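Local coordinates for protein actibind (Aspergillus niger, PDB 3D3Z) that cleaves RNA as a ribonuclease of the T2 family, with little base specificity but a preference for adenylic acid, at residues W95-G100 with E105-H110; L88-E93 with D145-L150; A159-T162 with T168-L171. All coordinates share one frame; numbering follows the deposited sequence.

Interaction 1 of 3, residues W95-G100 with E105-H110; sequences WPDYEG and ESFWEH. With D3Z (1-(5-deoxy-beta-L-xylofuranosyl)pyrimidine-2,4(1H,3H)-dione), chain E; PO4 (phosphate ion), chain D.
In the base pocket of this T2 ribonuclease, Phe107 of helix 104-116 meets Pro96 and Asp97 of the preceding loop to line the site, with Trp95 and Trp108 packed behind. Trp108 NE1 donates to Trp95 O at 2.9 Å, with an N-H...O angle of 154°. The same ring sets its edge over a face of the Trp95 indole, their five-membered rings 4.6 Å apart between centroids. Trp108 suits its place by pairing a broad apolar ring with an N-H for the Trp95 carbonyl; the N-H of Trp95 has a weak bond to His51 O.

With CG anti to the backbone N (chi1 -176°), Phe107 reaches across to the loop. It takes the uracil of the bound nucleoside analogue over one face, N3 above its centre, and the Trp95 edge toward the opposite face, an offset edge-to-face pair with planes at 87° and Trp95 CD1 3.5 Å from Phe107 CE2. Asp97 opens a type I turn and an Asx turn, its OD1 accepting from Glu99 N on the anti lone pair, while OD2 comes within 2.5 Å of O2 of the base. Tyr98 N donates to O4 of the base at 3.0 Å. Farther along the helix, His110 NE2 donates almost straight to O4 of a phosphate ion, probably from the crystallisation liquor, 2.5 Å away, which His115 and Lys114 also bind.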
loop_
_atom_site.group_PDB
_atom_site.type_symbol
_atom_site.label_atom_id
_atom_site.label_comp_id
_atom_site.label_asym_id
_atom_site.label_seq_id
_atom_site.Cartn_x
_atom_site.Cartn_y
_atom_site.Cartn_z
ATOM N N TRP A 95 -9.898 -2.129 3.416
ATOM C CA TRP A 95 -9.649 -1.177 2.343
ATOM C C TRP A 95 -10.917 -0.316 2.090
ATOM O O TRP A 95 -11.294 0.009 0.951
ATOM C CB TRP A 95 -9.212 -1.928 1.117
ATOM C CG TRP A 95 -8.480 -1.131 0.128
ATOM C CD1 TRP A 95 -8.514 0.222 -0.052
ATOM C CD2 TRP A 95 -7.600 -1.647 -0.876
ATOM N NE1 TRP A 95 -7.701 0.594 -1.080
ATOM C CE2 TRP A 95 -7.139 -0.533 -1.622
ATOM C CE3 TRP A 95 -7.170 -2.955 -1.231
ATOM C CZ2 TRP A 95 -6.214 -0.674 -2.682
ATOM C CZ3 TRP A 95 -6.233 -3.091 -2.283
ATOM C CH2 TRP A 95 -5.831 -1.964 -3.022
ATOM N N PRO A 96 -11.534 0.175 3.173
ATOM C CA PRO A 96 -12.734 0.957 2.972
ATOM C C PRO A 96 -12.486 2.383 2.409
ATOM O O PRO A 96 -11.391 2.985 2.603
ATOM C CB PRO A 96 -13.309 1.032 4.378
ATOM C CG PRO A 96 -12.102 1.146 5.277
ATOM C CD PRO A 96 -11.139 0.168 4.584
ATOM N N ASP A 97 -13.472 2.876 1.662
ATOM C CA ASP A 97 -13.636 4.279 1.455
ATOM C C ASP A 97 -14.330 4.884 2.729
ATOM O O ASP A 97 -15.402 4.424 3.183
ATOM C CB ASP A 97 -14.358 4.546 0.128
ATOM C CG ASP A 97 -14.385 5.982 -0.237
ATOM O OD1 ASP A 97 -15.003 6.773 0.485
ATOM O OD2 ASP A 97 -13.779 6.335 -1.255
ATOM N N TYR A 98 -13.675 5.884 3.330
ATOM C CA TYR A 98 -14.179 6.521 4.577
ATOM C C TYR A 98 -15.640 6.959 4.478
ATOM O O TYR A 98 -16.375 6.941 5.471
ATOM C CB TYR A 98 -13.285 7.720 5.007
ATOM C CG TYR A 98 -13.376 8.887 4.058
ATOM C CD1 TYR A 98 -14.475 9.759 4.082
ATOM C CD2 TYR A 98 -12.385 9.109 3.124
ATOM C CE1 TYR A 98 -14.578 10.833 3.171
ATOM C CE2 TYR A 98 -12.481 10.170 2.208
ATOM C CZ TYR A 98 -13.573 11.028 2.242
ATOM O OH TYR A 98 -13.652 12.048 1.297
ATOM N N GLU A 99 -16.051 7.375 3.287
ATOM C CA GLU A 99 -17.390 7.894 3.085
ATOM C C GLU A 99 -18.477 6.816 3.194
ATOM O O GLU A 99 -19.635 7.095 3.561
ATOM C CB GLU A 99 -17.459 8.619 1.773
ATOM C CG GLU A 99 -18.648 9.460 1.698
ATOM C CD GLU A 99 -18.760 10.230 0.408
ATOM O OE1 GLU A 99 -17.779 10.298 -0.384
ATOM O OE2 GLU A 99 -19.875 10.753 0.208
ATOM N N GLY A 100 -18.108 5.576 2.923
ATOM C CA GLY A 100 -19.036 4.475 3.128
ATOM C C GLY A 100 -18.785 3.378 2.121
ATOM O O GLY A 100 -18.026 3.578 1.143
ATOM N N GLU A 105 -16.153 0.890 -4.381
ATOM C CA GLU A 105 -15.942 0.553 -5.772
ATOM C C GLU A 105 -15.150 1.622 -6.493
ATOM O O GLU A 105 -14.128 1.312 -7.155
ATOM C CB GLU A 105 -17.289 0.333 -6.471
ATOM C CG GLU A 105 -17.223 0.109 -7.993
ATOM C CD GLU A 105 -16.279 -1.019 -8.462
ATOM O OE1 GLU A 105 -16.152 -2.055 -7.788
ATOM O OE2 GLU A 105 -15.638 -0.867 -9.542
ATOM N N SER A 106 -15.569 2.887 -6.316
ATOM C CA SER A 106 -14.893 4.028 -6.964
ATOM C C SER A 106 -13.454 4.139 -6.489
ATOM O O SER A 106 -12.569 4.406 -7.279
ATOM C CB SER A 106 -15.615 5.393 -6.778
ATOM O OG SER A 106 -16.183 5.543 -5.476
ATOM N N PHE A 107 -13.231 3.900 -5.206
ATOM C CA PHE A 107 -11.893 3.998 -4.590
ATOM C C PHE A 107 -10.977 2.910 -5.156
ATOM O O PHE A 107 -9.811 3.173 -5.528
ATOM C CB PHE A 107 -12.032 3.843 -3.055
ATOM C CG PHE A 107 -10.748 4.019 -2.259
ATOM C CD1 PHE A 107 -9.702 4.755 -2.692
ATOM C CD2 PHE A 107 -10.645 3.445 -1.023
ATOM C CE1 PHE A 107 -8.534 4.894 -1.923
ATOM C CE2 PHE A 107 -9.506 3.590 -0.227
ATOM C CZ PHE A 107 -8.455 4.274 -0.685
ATOM N N TRP A 108 -11.481 1.676 -5.193
ATOM C CA TRP A 108 -10.706 0.544 -5.759
ATOM C C TRP A 108 -10.402 0.721 -7.254
ATOM O O TRP A 108 -9.278 0.492 -7.734
ATOM C CB TRP A 108 -11.413 -0.774 -5.458
ATOM C CG TRP A 108 -11.687 -1.015 -4.041
ATOM C CD1 TRP A 108 -10.939 -0.572 -2.957
ATOM C CD2 TRP A 108 -12.721 -1.846 -3.492
ATOM N NE1 TRP A 108 -11.492 -1.042 -1.780
ATOM C CE2 TRP A 108 -12.563 -1.840 -2.082
ATOM C CE3 TRP A 108 -13.761 -2.607 -4.059
ATOM C CZ2 TRP A 108 -13.410 -2.504 -1.254
ATOM C CZ3 TRP A 108 -14.625 -3.284 -3.209
ATOM C CH2 TRP A 108 -14.430 -3.244 -1.824
ATOM N N GLU A 109 -11.418 1.185 -7.997
ATOM C CA GLU A 109 -11.183 1.628 -9.391
ATOM C C GLU A 109 -10.043 2.602 -9.450
ATOM O O GLU A 109 -9.109 2.477 -10.261
ATOM C CB GLU A 109 -12.426 2.280 -9.982
ATOM C CG GLU A 109 -13.559 1.309 -10.304
ATOM C CD GLU A 109 -14.861 2.030 -10.624
ATOM O OE1 GLU A 109 -14.759 3.227 -10.911
ATOM O OE2 GLU A 109 -15.955 1.407 -10.560
ATOM N N HIS A 110 -10.118 3.636 -8.626
ATOM C CA HIS A 110 -9.061 4.676 -8.608
ATOM C C HIS A 110 -7.668 4.110 -8.392
ATOM O O HIS A 110 -6.716 4.403 -9.132
ATOM C CB HIS A 110 -9.387 5.761 -7.562
ATOM C CG HIS A 110 -8.301 6.781 -7.400
ATOM N ND1 HIS A 110 -8.059 7.756 -8.337
ATOM C CD2 HIS A 110 -7.377 6.955 -6.425
ATOM C CE1 HIS A 110 -7.015 8.474 -7.968
ATOM N NE2 HIS A 110 -6.601 8.033 -6.792
HETATM N N1 D3Z E . -9.963 8.636 -0.036
HETATM C C2 D3Z E . -11.000 7.716 -0.286
HETATM N N3 D3Z E . -11.266 6.770 0.610
HETATM C C4 D3Z E . -10.570 6.654 1.741
HETATM C C5 D3Z E . -9.559 7.544 1.989
HETATM C C6 D3Z E . -9.257 8.550 1.081
HETATM O O2 D3Z E . -11.682 7.771 -1.330
HETATM O O4 D3Z E . -10.813 5.776 2.596
HETATM C "C1'" D3Z E . -9.641 9.664 -0.993
HETATM C "C2'" D3Z E . -10.114 9.138 -2.333
HETATM O "O2'" D3Z E . -11.236 9.913 -2.795
HETATM C "C3'" D3Z E . -8.897 9.158 -3.240
HETATM C "C4'" D3Z E . -7.748 9.726 -2.427
HETATM O "O3'" D3Z E . -8.563 7.845 -3.659
HETATM O "O4'" D3Z E . -8.217 9.849 -1.069
HETATM C "C5'" D3Z E . -6.535 8.811 -2.549
HETATM P P PO4 D . -3.592 8.253 -4.581
HETATM O O1 PO4 D . -2.463 8.584 -5.569
HETATM O O2 PO4 D . -3.190 8.878 -3.275
HETATM O O3 PO4 D . -3.782 6.753 -4.518
HETATM O O4 PO4 D . -4.797 8.863 -5.246
HETATM O O HOH W 1 -14.644 6.787 -3.988
#

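Interaction 2 of 3, residues L88-E93 with D145-L150. With EDO (1,2-ethanediol), chain F.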
loop_
_atom_site.group_PDB
_atom_site.type_symbol
_atom_site.label_atom_id
_atom_site.label_comp_id
_atom_site.label_asym_id
_atom_site.label_seq_id
_atom_site.Cartn_x
_atom_site.Cartn_y
_atom_site.Cartn_z
ATOM N N LEU A 88 -12.604 -9.885 -1.343
ATOM C CA LEU A 88 -13.529 -8.785 -1.410
ATOM C C LEU A 88 -14.099 -8.424 -0.009
ATOM O O LEU A 88 -14.168 -7.253 0.316
ATOM C CB LEU A 88 -14.643 -9.058 -2.426
ATOM C CG LEU A 88 -15.726 -8.034 -2.750
ATOM C CD1 LEU A 88 -15.229 -6.666 -3.251
ATOM C CD2 LEU A 88 -16.685 -8.686 -3.826
ATOM N N SER A 89 -14.441 -9.423 0.803
ATOM C CA SER A 89 -14.914 -9.241 2.189
ATOM C C SER A 89 -13.850 -8.512 3.039
ATOM O O SER A 89 -14.146 -7.528 3.753
ATOM C CB SER A 89 -15.184 -10.604 2.838
ATOM O OG SER A 89 -16.310 -11.235 2.268
ATOM N N TYR A 90 -12.621 -8.989 2.918
ATOM C CA TYR A 90 -11.502 -8.361 3.563
ATOM C C TYR A 90 -11.301 -6.888 3.068
ATOM O O TYR A 90 -11.025 -5.990 3.878
ATOM C CB TYR A 90 -10.226 -9.193 3.391
ATOM C CG TYR A 90 -9.014 -8.645 4.127
ATOM C CD1 TYR A 90 -8.604 -9.191 5.335
ATOM C CD2 TYR A 90 -8.229 -7.622 3.570
ATOM C CE1 TYR A 90 -7.501 -8.683 6.018
ATOM C CE2 TYR A 90 -7.130 -7.081 4.260
ATOM C CZ TYR A 90 -6.778 -7.638 5.473
ATOM O OH TYR A 90 -5.695 -7.173 6.154
ATOM N N MET A 91 -11.413 -6.632 1.767
ATOM C CA MET A 91 -11.303 -5.280 1.292
ATOM C C MET A 91 -12.369 -4.317 1.816
ATOM O O MET A 91 -12.090 -3.102 2.075
ATOM C CB MET A 91 -11.255 -5.247 -0.227
ATOM C CG MET A 91 -9.989 -5.879 -0.812
ATOM S SD MET A 91 -10.116 -6.119 -2.587
ATOM C CE MET A 91 -10.741 -4.519 -3.192
ATOM N N LYS A 92 -13.600 -4.810 1.940
ATOM C CA LYS A 92 -14.641 -4.034 2.571
ATOM C C LYS A 92 -14.300 -3.598 4.005
ATOM O O LYS A 92 -14.620 -2.480 4.415
ATOM C CB LYS A 92 -15.935 -4.833 2.573
ATOM C CG LYS A 92 -16.563 -4.923 1.205
ATOM C CD LYS A 92 -17.775 -5.854 1.237
ATOM C CE LYS A 92 -18.435 -6.093 -0.135
ATOM N NZ LYS A 92 -19.223 -7.389 -0.264
ATOM N N GLU A 93 -13.609 -4.469 4.738
ATOM C CA GLU A 93 -13.219 -4.227 6.119
ATOM C C GLU A 93 -11.947 -3.347 6.262
ATOM O O GLU A 93 -11.956 -2.363 7.003
ATOM C CB GLU A 93 -13.038 -5.575 6.845
ATOM C CG GLU A 93 -12.475 -5.445 8.238
ATOM C CD GLU A 93 -13.332 -4.608 9.203
ATOM O OE1 GLU A 93 -14.472 -4.294 8.898
ATOM O OE2 GLU A 93 -12.814 -4.232 10.235
ATOM N N ASP A 145 -1.822 -8.818 0.859
ATOM C CA ASP A 145 -0.770 -9.668 1.418
ATOM C C ASP A 145 0.340 -8.828 2.094
ATOM O O ASP A 145 0.793 -9.155 3.182
ATOM C CB ASP A 145 -0.141 -10.570 0.340
ATOM C CG ASP A 145 -1.072 -11.680 -0.130
ATOM O OD1 ASP A 145 -2.071 -11.977 0.541
ATOM O OD2 ASP A 145 -0.737 -12.278 -1.153
ATOM N N LEU A 146 0.753 -7.766 1.431
ATOM C CA LEU A 146 1.818 -6.881 1.961
ATOM C C LEU A 146 1.323 -6.075 3.166
ATOM O O LEU A 146 1.987 -6.011 4.210
ATOM C CB LEU A 146 2.282 -5.969 0.859
ATOM C CG LEU A 146 3.581 -5.232 1.114
ATOM C CD1 LEU A 146 4.765 -6.197 1.324
ATOM C CD2 LEU A 146 3.805 -4.325 -0.090
ATOM N N PHE A 147 0.138 -5.508 3.037
ATOM C CA PHE A 147 -0.495 -4.808 4.178
ATOM C C PHE A 147 -0.527 -5.654 5.436
ATOM O O PHE A 147 -0.229 -5.160 6.548
ATOM C CB PHE A 147 -1.901 -4.405 3.791
ATOM C CG PHE A 147 -2.708 -3.808 4.910
ATOM C CD1 PHE A 147 -2.492 -2.520 5.339
ATOM C CD2 PHE A 147 -3.732 -4.504 5.458
ATOM C CE1 PHE A 147 -3.263 -1.959 6.328
ATOM C CE2 PHE A 147 -4.534 -3.975 6.469
ATOM C CZ PHE A 147 -4.283 -2.657 6.925
ATOM N N LYS A 148 -0.885 -6.939 5.296
ATOM C CA LYS A 148 -0.920 -7.833 6.466
ATOM C C LYS A 148 0.415 -7.891 7.206
ATOM O O LYS A 148 0.455 -8.185 8.393
ATOM C CB LYS A 148 -1.361 -9.244 6.089
ATOM C CG LYS A 148 -2.833 -9.338 5.775
ATOM C CD LYS A 148 -3.130 -10.630 5.117
ATOM C CE LYS A 148 -4.570 -10.881 5.121
ATOM N NZ LYS A 148 -4.863 -12.276 4.706
ATOM N N THR A 149 1.499 -7.608 6.528
ATOM C CA THR A 149 2.789 -7.715 7.184
ATOM C C THR A 149 3.180 -6.397 7.888
ATOM O O THR A 149 4.264 -6.305 8.471
ATOM C CB THR A 149 3.912 -8.099 6.184
ATOM O OG1 THR A 149 4.107 -7.049 5.247
ATOM C CG2 THR A 149 3.616 -9.436 5.428
ATOM N N LEU A 150 2.334 -5.371 7.778
ATOM C CA LEU A 150 2.687 -3.993 8.180
ATOM C C LEU A 150 1.639 -3.458 9.128
ATOM O O LEU A 150 0.936 -2.516 8.782
ATOM C CB LEU A 150 2.752 -3.114 6.919
ATOM C CG LEU A 150 3.893 -3.425 5.973
ATOM C CD1 LEU A 150 3.685 -2.756 4.632
ATOM C CD2 LEU A 150 5.219 -2.998 6.596
HETATM C C1 EDO F . -16.592 -0.132 8.046
HETATM O O1 EDO F . -16.015 1.158 8.328
HETATM C C2 EDO F . -15.631 -0.907 7.144
HETATM O O2 EDO F . -14.276 -0.865 7.626
#
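A small, partly buried contact between side chains joins helix 85-94 to the C-terminal end of helix 134-147, with no hydrogen bond from one segment to the other. Tyr90 does most of the bridging. Its CG is anti to the backbone N (chi1 -176°), which sends the phenol out from its helix toward the other segment, where Tyr90 CA and Lys148 CA, the nearest pair, are 11.0 Å apart. The hydroxyl arrives in the plane of the Phe147 ring, at its edge, where OH is 3.4 Å from both CD2 and CE2 of Phe147. That edge carries the slightly positive ring hydrogens, so it probably suits an oxygen better than the ring face would.

Lys148 supplies the aliphatic part of its extended chain: CG lies 3.6 Å from Tyr90 OH, and CE is 3.8 Å from Tyr90 CE1. Its NZ is 5.1 Å from the centroid of the Tyr90 ring, at most a weak cation-pi attraction. A long lysine fits this exposed margin because its methylenes can cross the phenol while the ammonium stays at the outside.

Beyond the contact, the Tyr90 ring stacks with that of Tyr94, and Phe147 packs on Gln32 and Gln34, so the contact links helix 85-94, through the end of helix 134-147, to strand 29-35 of the antiparallel sheet.

Interaction 3 of 3, residues A159-T162 with T168-L171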
loop_
_atom_site.group_PDB
_atom_site.type_symbol
_atom_site.label_atom_id
_atom_site.label_comp_id
_atom_site.label_asym_id
_atom_site.label_seq_id
_atom_site.Cartn_x
_atom_site.Cartn_y
_atom_site.Cartn_z
ATOM N N ALA A 159 5.364 0.310 21.232
ATOM C CA ALA A 159 6.237 1.413 21.583
ATOM C C ALA A 159 5.505 2.449 22.436
ATOM O O ALA A 159 5.985 3.557 22.577
ATOM C CB ALA A 159 6.745 2.064 20.313
ATOM N N GLY A 160 4.351 2.082 23.005
ATOM C CA GLY A 160 3.576 2.961 23.874
ATOM C C GLY A 160 2.838 4.114 23.200
ATOM O O GLY A 160 2.449 5.080 23.874
ATOM N N ILE A 161 2.626 4.029 21.885
ATOM C CA ILE A 161 1.936 5.080 21.124
ATOM C C ILE A 161 0.535 4.551 20.716
ATOM O O ILE A 161 0.396 3.724 19.809
ATOM C CB ILE A 161 2.760 5.502 19.885
ATOM C CG1 ILE A 161 4.134 6.074 20.301
ATOM C CG2 ILE A 161 2.007 6.512 19.063
ATOM C CD1 ILE A 161 5.175 6.047 19.236
ATOM N N THR A 162 -0.486 4.974 21.452
ATOM C CA THR A 162 -1.851 4.539 21.208
ATOM C C THR A 162 -2.771 5.758 21.039
ATOM O O THR A 162 -2.471 6.882 21.510
ATOM C CB THR A 162 -2.343 3.598 22.328
ATOM O OG1 THR A 162 -2.362 4.295 23.579
ATOM C CG2 THR A 162 -1.444 2.380 22.439
ATOM N N THR A 168 -0.157 13.552 23.292
ATOM C CA THR A 168 0.414 13.925 22.008
ATOM C C THR A 168 1.752 13.259 21.892
ATOM O O THR A 168 2.303 12.767 22.878
ATOM C CB THR A 168 0.574 15.453 21.777
ATOM O OG1 THR A 168 1.549 15.988 22.690
ATOM C CG2 THR A 168 -0.765 16.188 21.888
ATOM N N TYR A 169 2.284 13.233 20.683
ATOM C CA TYR A 169 3.410 12.366 20.390
ATOM C C TYR A 169 4.458 13.062 19.566
ATOM O O TYR A 169 4.193 14.069 18.887
ATOM C CB TYR A 169 2.940 11.053 19.695
ATOM C CG TYR A 169 2.023 10.192 20.523
ATOM C CD1 TYR A 169 2.522 9.390 21.534
ATOM C CD2 TYR A 169 0.632 10.174 20.291
ATOM C CE1 TYR A 169 1.681 8.616 22.301
ATOM C CE2 TYR A 169 -0.217 9.392 21.060
ATOM C CZ TYR A 169 0.316 8.615 22.054
ATOM O OH TYR A 169 -0.498 7.812 22.815
ATOM N N LYS A 170 5.663 12.507 19.660
ATOM C CA LYS A 170 6.834 13.002 18.932
ATOM C C LYS A 170 7.047 12.243 17.620
ATOM O O LYS A 170 6.962 11.037 17.584
ATOM C CB LYS A 170 8.096 12.933 19.831
ATOM C CG LYS A 170 8.099 14.044 20.943
ATOM C CD LYS A 170 8.722 13.577 22.277
ATOM C CE LYS A 170 8.001 14.134 23.559
ATOM N NZ LYS A 170 8.572 13.509 24.861
ATOM N N LEU A 171 7.384 12.957 16.562
ATOM C CA LEU A 171 7.572 12.344 15.264
ATOM C C LEU A 171 8.594 11.231 15.278
ATOM O O LEU A 171 8.391 10.185 14.648
ATOM C CB LEU A 171 7.961 13.380 14.223
ATOM C CG LEU A 171 8.100 12.922 12.787
ATOM C CD1 LEU A 171 6.823 12.164 12.268
ATOM C CD2 LEU A 171 8.421 14.117 11.908
#
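Segment 159-162 leaves helix 152-158 through a Schellman motif, with Gly160 at positive phi as its C-prime residue, and 168-171 leads into helix 171-179 with Lys170 at the N-cap position, the two segments coming nearest at Ile161 and Tyr169, whose CA atoms are 7.5 Å apart. The ring of Tyr169 receives the CG2 methyl of Ile161 squarely over one face, 3.7 Å from the centroid and 7° off the normal, a well-centred CH-pi contact. Ile161 CG2, anti to the backbone N, is the branch set over the ring; CG1 meets its rim at Tyr169 CD1, 3.9 Å away. A beta-branched residue is well placed here, since both branches and the CA can meet one ring.

At the far end of the phenol, Tyr169 OH donates to Thr162 O, a short bond of 2.5 Å that uses a lone pair in the carbonyl plane. Methyl over the face and carbonyl at the hydroxyl together should limit tilting and swinging of the ring. Tyrosine thus combines an apolar surface for Ile161 with a donor for the backbone.

Around this contact, Ile161 also touches Leu156 of helix 152-158 and Asp173 of helix 171-179, and Tyr232 of a later loop packs on both Ile161 and Tyr169.

Interaction 1 begins in the loop that follows helix 85-94, the helix that carries Tyr90 of interaction 2, and the two contacts touch, their centres about 13 Å apart. Trp108 CD2 is only 3.3 Å from Met91 CE, and Trp108 CZ3 is 3.4 Å from Leu88 CD1; helix 85-94 thus meets Trp108 through Leu88 and Met91, and Phe147 and Lys148 through Tyr90. Interaction 1 lines the nucleoside site itself: the Phe107 side chain is about 4 Å from those of His51 and Glu111, both predicted active-site residues. Phe147 of interaction 2 is about 8 Å from the His51 side chain. Interaction 3 stands apart, its nearest atoms about 19 Å from interaction 1 and about 13 Å from interaction 2, away from the nucleoside pocket and the predicted active-site residues.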